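Local coordinates for protein succinate dehydrogenase subunit A (Mycolicibacterium smegmatis, PDB 7D6V) that probably oxidises succinate to fumarate as the FAD-carrying subunit of succinate dehydrogenase Sdh1, passing the electrons on toward quinone, at residues A[519-524]-A[537-541]; A[577-583]-A[595-601]. All blocks are in the same frame, centred on the assembly; numbering follows the deposited sequence.

Contact 1. Residues A[519-524]-A[537-541]; sequences YANVTV and AIDMR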
ATOM      1  N   TYR A 519      -0.011 -24.937  27.502  1.00 20.72           N
ATOM      2  CA  TYR A 519       1.000 -23.979  27.066  1.00 20.72           C
ATOM      3  C   TYR A 519       2.322 -24.136  27.806  1.00 20.72           C
ATOM      4  O   TYR A 519       3.363 -23.731  27.279  1.00 20.72           O
ATOM      5  CB  TYR A 519       0.482 -22.552  27.241  1.00 20.72           C
ATOM      6  CG  TYR A 519       1.455 -21.491  26.788  1.00 20.72           C
ATOM      7  CD1 TYR A 519       1.728 -21.300  25.444  1.00 20.72           C
ATOM      8  CD2 TYR A 519       2.103 -20.681  27.707  1.00 20.72           C
ATOM      9  CE1 TYR A 519       2.617 -20.337  25.028  1.00 20.72           C
ATOM     10  CE2 TYR A 519       2.992 -19.713  27.300  1.00 20.72           C
ATOM     11  CZ  TYR A 519       3.244 -19.544  25.958  1.00 20.72           C
ATOM     12  OH  TYR A 519       4.132 -18.582  25.545  1.00 20.72           O
ATOM     13  N   ALA A 520       2.315 -24.713  29.007  1.00 21.61           N
ATOM     14  CA  ALA A 520       3.557 -24.905  29.742  1.00 21.61           C
ATOM     15  C   ALA A 520       4.484 -25.917  29.084  1.00 21.61           C
ATOM     16  O   ALA A 520       5.651 -26.005  29.476  1.00 21.61           O
ATOM     17  CB  ALA A 520       3.254 -25.338  31.176  1.00 21.61           C
ATOM     18  N   ASN A 521       4.000 -26.678  28.103  1.00 22.83           N
ATOM     19  CA  ASN A 521       4.786 -27.702  27.432  1.00 22.83           C
ATOM     20  C   ASN A 521       5.166 -27.323  26.008  1.00 22.83           C
ATOM     21  O   ASN A 521       5.612 -28.187  25.249  1.00 22.83           O
ATOM     22  CB  ASN A 521       4.026 -29.027  27.426  1.00 22.83           C
ATOM     23  CG  ASN A 521       3.851 -29.603  28.808  1.00 22.83           C
ATOM     24  OD1 ASN A 521       4.797 -29.664  29.591  1.00 22.83           O
ATOM     25  ND2 ASN A 521       2.636 -30.031  29.121  1.00 22.83           N
ATOM     26  N   VAL A 522       5.007 -26.058  25.626  1.00 21.98           N
ATOM     27  CA  VAL A 522       5.248 -25.663  24.243  1.00 21.98           C
ATOM     28  C   VAL A 522       6.739 -25.750  23.942  1.00 21.98           C
ATOM     29  O   VAL A 522       7.573 -25.173  24.648  1.00 21.98           O
ATOM     30  CB  VAL A 522       4.682 -24.261  23.965  1.00 21.98           C
ATOM     31  CG1 VAL A 522       5.335 -23.206  24.845  1.00 21.98           C
ATOM     32  CG2 VAL A 522       4.856 -23.908  22.503  1.00 21.98           C
ATOM     33  N   THR A 523       7.083 -26.501  22.902  1.00 22.58           N
ATOM     34  CA  THR A 523       8.464 -26.702  22.492  1.00 22.58           C
ATOM     35  C   THR A 523       8.669 -26.092  21.114  1.00 22.58           C
ATOM     36  O   THR A 523       7.842 -26.284  20.218  1.00 22.58           O
ATOM     37  CB  THR A 523       8.826 -28.188  22.474  1.00 22.58           C
ATOM     38  OG1 THR A 523       8.466 -28.787  23.723  1.00 22.58           O
ATOM     39  CG2 THR A 523      10.315 -28.367  22.248  1.00 22.58           C
ATOM     40  N   VAL A 524       9.765 -25.362  20.949  1.00 20.89           N
ATOM     41  CA  VAL A 524      10.097 -24.695  19.698  1.00 20.89           C
ATOM     42  C   VAL A 524      11.328 -25.371  19.115  1.00 20.89           C
ATOM     43  O   VAL A 524      12.324 -25.576  19.818  1.00 20.89           O
ATOM     44  CB  VAL A 524      10.333 -23.190  19.907  1.00 20.89           C
ATOM     45  CG1 VAL A 524      10.984 -22.576  18.693  1.00 20.89           C
ATOM     46  CG2 VAL A 524       9.023 -22.493  20.212  1.00 20.89           C
ATOM     47  N   ALA A 537       5.173 -18.742  19.858  1.00 16.87           N
ATOM     48  CA  ALA A 537       5.159 -19.258  21.222  1.00 16.87           C
ATOM     49  C   ALA A 537       5.216 -18.127  22.238  1.00 16.87           C
ATOM     50  O   ALA A 537       4.604 -18.214  23.309  1.00 16.87           O
ATOM     51  CB  ALA A 537       6.323 -20.222  21.430  1.00 16.87           C
ATOM     52  N   ILE A 538       5.955 -17.063  21.929  1.00 17.02           N
ATOM     53  CA  ILE A 538       6.004 -15.919  22.834  1.00 17.02           C
ATOM     54  C   ILE A 538       4.676 -15.166  22.829  1.00 17.02           C
ATOM     55  O   ILE A 538       4.165 -14.781  23.885  1.00 17.02           O
ATOM     56  CB  ILE A 538       7.183 -14.999  22.471  1.00 17.02           C
ATOM     57  CG1 ILE A 538       8.508 -15.718  22.708  1.00 17.02           C
ATOM     58  CG2 ILE A 538       7.137 -13.720  23.286  1.00 17.02           C
ATOM     59  CD1 ILE A 538       9.683 -15.037  22.054  1.00 17.02           C
ATOM     60  N   ASP A 539       4.096 -14.944  21.645  1.00 18.31           N
ATOM     61  CA  ASP A 539       2.827 -14.223  21.540  1.00 18.31           C
ATOM     62  C   ASP A 539       1.665 -14.968  22.187  1.00 18.31           C
ATOM     63  O   ASP A 539       0.670 -14.334  22.571  1.00 18.31           O
ATOM     64  CB  ASP A 539       2.488 -13.957  20.073  1.00 18.31           C
ATOM     65  CG  ASP A 539       3.458 -13.006  19.409  1.00 18.31           C
ATOM     66  OD1 ASP A 539       3.879 -12.026  20.060  1.00 18.31           O
ATOM     67  OD2 ASP A 539       3.788 -13.229  18.226  1.00 18.31           O
ATOM     68  N   MET A 540       1.758 -16.295  22.289  1.00 19.12           N
ATOM     69  CA  MET A 540       0.632 -17.078  22.777  1.00 19.12           C
ATOM     70  C   MET A 540       0.280 -16.747  24.222  1.00 19.12           C
ATOM     71  O   MET A 540      -0.888 -16.846  24.604  1.00 19.12           O
ATOM     72  CB  MET A 540       0.933 -18.568  22.632  1.00 19.12           C
ATOM     73  CG  MET A 540       0.359 -19.200  21.372  1.00 19.12           C
ATOM     74  SD  MET A 540      -1.408 -18.922  21.181  1.00 19.12           S
ATOM     75  CE  MET A 540      -2.056 -20.134  22.325  1.00 19.12           C
ATOM     76  N   ARG A 541       1.257 -16.344  25.039  1.00 18.84           N
ATOM     77  CA  ARG A 541       0.945 -16.028  26.431  1.00 18.84           C
ATOM     78  C   ARG A 541       0.115 -14.751  26.538  1.00 18.84           C
ATOM     79  O   ARG A 541      -0.856 -14.690  27.307  1.00 18.84           O
ATOM     80  CB  ARG A 541       2.238 -15.938  27.251  1.00 18.84           C
ATOM     81  CG  ARG A 541       3.080 -14.693  27.026  1.00 18.84           C
ATOM     82  CD  ARG A 541       4.425 -14.783  27.726  1.00 18.84           C
ATOM     83  NE  ARG A 541       4.333 -14.566  29.167  1.00 18.84           N
ATOM     84  CZ  ARG A 541       4.942 -13.578  29.815  1.00 18.84           C
ATOM     85  NH1 ARG A 541       5.686 -12.706  29.151  1.00 18.84           N
ATOM     86  NH2 ARG A 541       4.809 -13.461  31.126  1.00 18.84           N
TER
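The phenol of Y519 joins the loop 519-524 to the helix segment 537-541 by a hydrogen bond from its OH to the backbone carbonyl of A537. In the model OH lies 2.3 Å from A537 O, too short to be trusted as a length. The acceptor sits at the ring edge, in its plane. With CG trans to the backbone N (chi1 -179°), the ring stands out from the loop toward the helix, and a tyrosine suits the place because it carries a donor at the end of a long, rigid apolar arm.

Apolar contacts accompany this bond. CE1 of Y519 approaches CB of M540 at 3.4 Å, while CE2 lies 3.8 Å from CB of R541; both come at a slant to the ring. M540 and R541 thus offer the ring their first side-chain carbons, and their ends lead off, M540 toward H485 and L488 of helix 481-495, R541 toward P590, whose O accepts a weak hydrogen bond from NH2. Further along the loop, CG2 of V522 and CG2 of V524 meet CB of A537, the second pair at 3.7 Å. The small alanine lets the two branched side chains lie close to the helix.

One directional bond amid mostly buried apolar contacts implies that the loop is held by Y519 at one end and by valine packing further along, with a helix carbonyl as the polar anchor.

Contact 2. Residues A[577-583]-A[595-601]; sequences RNTLLVC and VTVTPEQ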
ATOM      1  N   ARG A 577     -24.848   1.265  32.812  1.00 22.38           N
ATOM      2  CA  ARG A 577     -24.177   2.207  31.927  1.00 22.38           C
ATOM      3  C   ARG A 577     -23.090   2.994  32.628  1.00 22.38           C
ATOM      4  O   ARG A 577     -22.095   3.348  31.998  1.00 22.38           O
ATOM      5  CB  ARG A 577     -25.199   3.177  31.318  1.00 22.38           C
ATOM      6  CG  ARG A 577     -24.740   3.926  30.090  1.00 22.38           C
ATOM      7  CD  ARG A 577     -25.269   5.347  30.117  1.00 22.38           C
ATOM      8  NE  ARG A 577     -25.229   5.907  31.463  1.00 22.38           N
ATOM      9  CZ  ARG A 577     -24.145   6.434  32.021  1.00 22.38           C
ATOM     10  NH1 ARG A 577     -24.203   6.920  33.250  1.00 22.38           N
ATOM     11  NH2 ARG A 577     -23.001   6.475  31.352  1.00 22.38           N
ATOM     12  N   ASN A 578     -23.264   3.271  33.913  1.00 25.06           N
ATOM     13  CA  ASN A 578     -22.187   3.769  34.760  1.00 25.06           C
ATOM     14  C   ASN A 578     -21.455   2.626  35.460  1.00 25.06           C
ATOM     15  O   ASN A 578     -21.296   2.606  36.677  1.00 25.06           O
ATOM     16  CB  ASN A 578     -22.742   4.785  35.751  1.00 25.06           C
ATOM     17  CG  ASN A 578     -23.840   4.214  36.625  1.00 25.06           C
ATOM     18  OD1 ASN A 578     -24.160   3.028  36.549  1.00 25.06           O
ATOM     19  ND2 ASN A 578     -24.423   5.061  37.464  1.00 25.06           N
ATOM     20  N   THR A 579     -21.007   1.653  34.670  1.00 24.46           N
ATOM     21  CA  THR A 579     -20.204   0.539  35.156  1.00 24.46           C
ATOM     22  C   THR A 579     -19.226   0.142  34.062  1.00 24.46           C
ATOM     23  O   THR A 579     -19.635  -0.078  32.919  1.00 24.46           O
ATOM     24  CB  THR A 579     -21.077  -0.657  35.550  1.00 24.46           C
ATOM     25  OG1 THR A 579     -22.129  -0.219  36.418  1.00 24.46           O
ATOM     26  CG2 THR A 579     -20.249  -1.701  36.273  1.00 24.46           C
ATOM     27  N   LEU A 580     -17.942   0.054  34.410  1.00 23.95           N
ATOM     28  CA  LEU A 580     -16.896  -0.225  33.434  1.00 23.95           C
ATOM     29  C   LEU A 580     -16.358  -1.642  33.483  1.00 23.95           C
ATOM     30  O   LEU A 580     -15.890  -2.137  32.456  1.00 23.95           O
ATOM     31  CB  LEU A 580     -15.724   0.746  33.605  1.00 23.95           C
ATOM     32  CG  LEU A 580     -16.002   2.179  33.167  1.00 23.95           C
ATOM     33  CD1 LEU A 580     -14.820   3.069  33.493  1.00 23.95           C
ATOM     34  CD2 LEU A 580     -16.320   2.217  31.685  1.00 23.95           C
ATOM     35  N   LEU A 581     -16.409  -2.306  34.638  1.00 22.87           N
ATOM     36  CA  LEU A 581     -16.070  -3.725  34.743  1.00 22.87           C
ATOM     37  C   LEU A 581     -14.600  -3.961  34.359  1.00 22.87           C
ATOM     38  O   LEU A 581     -14.265  -4.513  33.311  1.00 22.87           O
ATOM     39  CB  LEU A 581     -17.056  -4.535  33.890  1.00 22.87           C
ATOM     40  CG  LEU A 581     -17.048  -6.050  33.828  1.00 22.87           C
ATOM     41  CD1 LEU A 581     -17.354  -6.552  35.216  1.00 22.87           C
ATOM     42  CD2 LEU A 581     -18.092  -6.531  32.850  1.00 22.87           C
ATOM     43  N   VAL A 582     -13.725  -3.473  35.247  1.00 22.39           N
ATOM     44  CA  VAL A 582     -12.284  -3.364  35.026  1.00 22.39           C
ATOM     45  C   VAL A 582     -11.572  -4.680  35.332  1.00 22.39           C
ATOM     46  O   VAL A 582     -11.863  -5.341  36.332  1.00 22.39           O
ATOM     47  CB  VAL A 582     -11.724  -2.226  35.899  1.00 22.39           C
ATOM     48  CG1 VAL A 582     -10.234  -2.137  35.767  1.00 22.39           C
ATOM     49  CG2 VAL A 582     -12.372  -0.913  35.538  1.00 22.39           C
ATOM     50  N   CYS A 583     -10.605  -5.048  34.490  1.00 22.97           N
ATOM     51  CA  CYS A 583      -9.832  -6.277  34.639  1.00 22.97           C
ATOM     52  C   CYS A 583      -8.452  -5.999  35.232  1.00 22.97           C
ATOM     53  O   CYS A 583      -7.809  -5.004  34.890  1.00 22.97           O
ATOM     54  CB  CYS A 583      -9.666  -6.980  33.290  1.00 22.97           C
ATOM     55  SG  CYS A 583     -11.197  -7.274  32.391  1.00 22.97           S
ATOM     56  N   VAL A 595      -8.864 -10.923  37.696  1.00 25.09           N
ATOM     57  CA  VAL A 595     -10.080 -10.625  38.439  1.00 25.09           C
ATOM     58  C   VAL A 595     -10.732  -9.413  37.793  1.00 25.09           C
ATOM     59  O   VAL A 595     -10.054  -8.419  37.506  1.00 25.09           O
ATOM     60  CB  VAL A 595      -9.790 -10.369  39.929  1.00 25.09           C
ATOM     61  CG1 VAL A 595     -10.927  -9.602  40.572  1.00 25.09           C
ATOM     62  CG2 VAL A 595      -9.578 -11.679  40.647  1.00 25.09           C
ATOM     63  N   THR A 596     -12.034  -9.506  37.542  1.00 24.41           N
ATOM     64  CA  THR A 596     -12.806  -8.420  36.958  1.00 24.41           C
ATOM     65  C   THR A 596     -13.738  -7.842  38.016  1.00 24.41           C
ATOM     66  O   THR A 596     -14.467  -8.585  38.679  1.00 24.41           O
ATOM     67  CB  THR A 596     -13.598  -8.907  35.743  1.00 24.41           C
ATOM     68  OG1 THR A 596     -12.751  -9.715  34.919  1.00 24.41           O
ATOM     69  CG2 THR A 596     -14.058  -7.735  34.920  1.00 24.41           C
ATOM     70  N   VAL A 597     -13.706  -6.521  38.168  1.00 25.51           N
ATOM     71  CA  VAL A 597     -14.438  -5.806  39.204  1.00 25.51           C
ATOM     72  C   VAL A 597     -15.391  -4.833  38.510  1.00 25.51           C
ATOM     73  O   VAL A 597     -15.339  -4.646  37.298  1.00 25.51           O
ATOM     74  CB  VAL A 597     -13.485  -5.076  40.176  1.00 25.51           C
ATOM     75  CG1 VAL A 597     -14.200  -4.630  41.447  1.00 25.51           C
ATOM     76  CG2 VAL A 597     -12.298  -5.963  40.519  1.00 25.51           C
ATOM     77  N   THR A 598     -16.281  -4.220  39.292  1.00 26.71           N
ATOM     78  CA  THR A 598     -17.336  -3.350  38.771  1.00 26.71           C
ATOM     79  C   THR A 598     -17.270  -1.966  39.407  1.00 26.71           C
ATOM     80  O   THR A 598     -17.905  -1.722  40.444  1.00 26.71           O
ATOM     81  CB  THR A 598     -18.703  -3.983  39.012  1.00 26.71           C
ATOM     82  OG1 THR A 598     -18.942  -4.069  40.421  1.00 26.71           O
ATOM     83  CG2 THR A 598     -18.750  -5.380  38.428  1.00 26.71           C
ATOM     84  N   PRO A 599     -16.509  -1.034  38.837  1.00 26.93           N
ATOM     85  CA  PRO A 599     -16.531   0.351  39.315  1.00 26.93           C
ATOM     86  C   PRO A 599     -17.539   1.213  38.566  1.00 26.93           C
ATOM     87  O   PRO A 599     -17.978   0.895  37.461  1.00 26.93           O
ATOM     88  CB  PRO A 599     -15.105   0.844  39.032  1.00 26.93           C
ATOM     89  CG  PRO A 599     -14.672   0.032  37.903  1.00 26.93           C
ATOM     90  CD  PRO A 599     -15.286  -1.322  38.074  1.00 26.93           C
ATOM     91  N   GLU A 600     -17.880   2.339  39.185  1.00 27.77           N
ATOM     92  CA  GLU A 600     -18.806   3.302  38.609  1.00 27.77           C
ATOM     93  C   GLU A 600     -18.060   4.366  37.813  1.00 27.77           C
ATOM     94  O   GLU A 600     -16.925   4.727  38.130  1.00 27.77           O
ATOM     95  CB  GLU A 600     -19.651   3.974  39.693  1.00 27.77           C
ATOM     96  CG  GLU A 600     -20.330   3.004  40.635  1.00 27.77           C
ATOM     97  CD  GLU A 600     -21.262   2.051  39.916  1.00 27.77           C
ATOM     98  OE1 GLU A 600     -22.290   2.511  39.378  1.00 27.77           O
ATOM     99  OE2 GLU A 600     -20.963   0.839  39.886  1.00 27.77           O
ATOM    100  N   GLN A 601     -18.718   4.861  36.769  1.00 25.86           N
ATOM    101  CA  GLN A 601     -18.167   5.921  35.943  1.00 25.86           C
ATOM    102  C   GLN A 601     -18.371   7.281  36.601  1.00 25.86           C
ATOM    103  O   GLN A 601     -19.206   7.454  37.492  1.00 25.86           O
ATOM    104  CB  GLN A 601     -18.815   5.922  34.559  1.00 25.86           C
ATOM    105  CG  GLN A 601     -18.652   4.633  33.784  1.00 25.86           C
ATOM    106  CD  GLN A 601     -18.917   4.814  32.305  1.00 25.86           C
ATOM    107  OE1 GLN A 601     -18.215   5.558  31.624  1.00 25.86           O
ATOM    108  NE2 GLN A 601     -19.933   4.129  31.798  1.00 25.86           N
TER
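Q601 reaches R577 because its CG is turned away from its own carbonyl carbon (chi1 -59°) and the chain then runs on extended, carrying the amide to the carbonyl of R577. NE2 of Q601 donates to R577 O, though the modelled length is too short to trust. Along the way CG of Q601 crosses CG of L580 at 3.7 Å, the two side chains meeting at about a right angle, so that the glutamine's aliphatic part packs while its amide bonds. The guanidinium of R577 is engaged by F80 O and by the ring of Y622.

Backbone bonds tie the segments at every second residue. N of V597 donates to V582 O at 2.9 Å in a nearly straight bond (167°), and N of L580 donates to P599 O at 3.2 Å. A proline has no N-H to return to L580, so that pair is bonded from one side. Q601 N to N578 O, at 3.4 Å, is weak. The carbonyls of V582 and P599 also receive CA-H...O contacts, from T596 and T579.

Side chains fill the two faces. CG2 of V582 packs against CG of P599 (3.4 Å), the two side chains crossing at about a right angle, an apolar patch beside E395. On the other face SG of C583 lies 3.8 Å from OG1 of T596, its partner in an antiparallel non-hydrogen-bonded pair, and CD1 of L581 meets CG2 of T596 at 3.5 Å; this face turns to helix 532-556 through C549, K552 and Q556. Beta-branched valine and threonine suit an extended backbone, and the small side chain of C583 suits its place against T596 and C549. The arrangement is that of a two-stranded antiparallel beta hairpin, 582-585 with 594-597, whose pairing is carried on less regularly into the flanking loops.

How the contacts relate
Contact 1 closes before contact 2 opens, so the two lie in series along the chain, and all four segments belong to the C-terminal region shared with fumarate reductase flavoproteins. Their centres are 31 Å apart and their nearest atoms about 13 Å, without touching. Helix 532-556 connects them: contact 1 uses its beginning, residues 537-541, where the loop after helix 502-518 packs, whereas the hairpin of contact 2 rests on its later part around C549, K552 and Q556. One helix thus spans both sites. Near contact 1 the side chain of I538 is about 8 Å from the bound FAD, near it without touching.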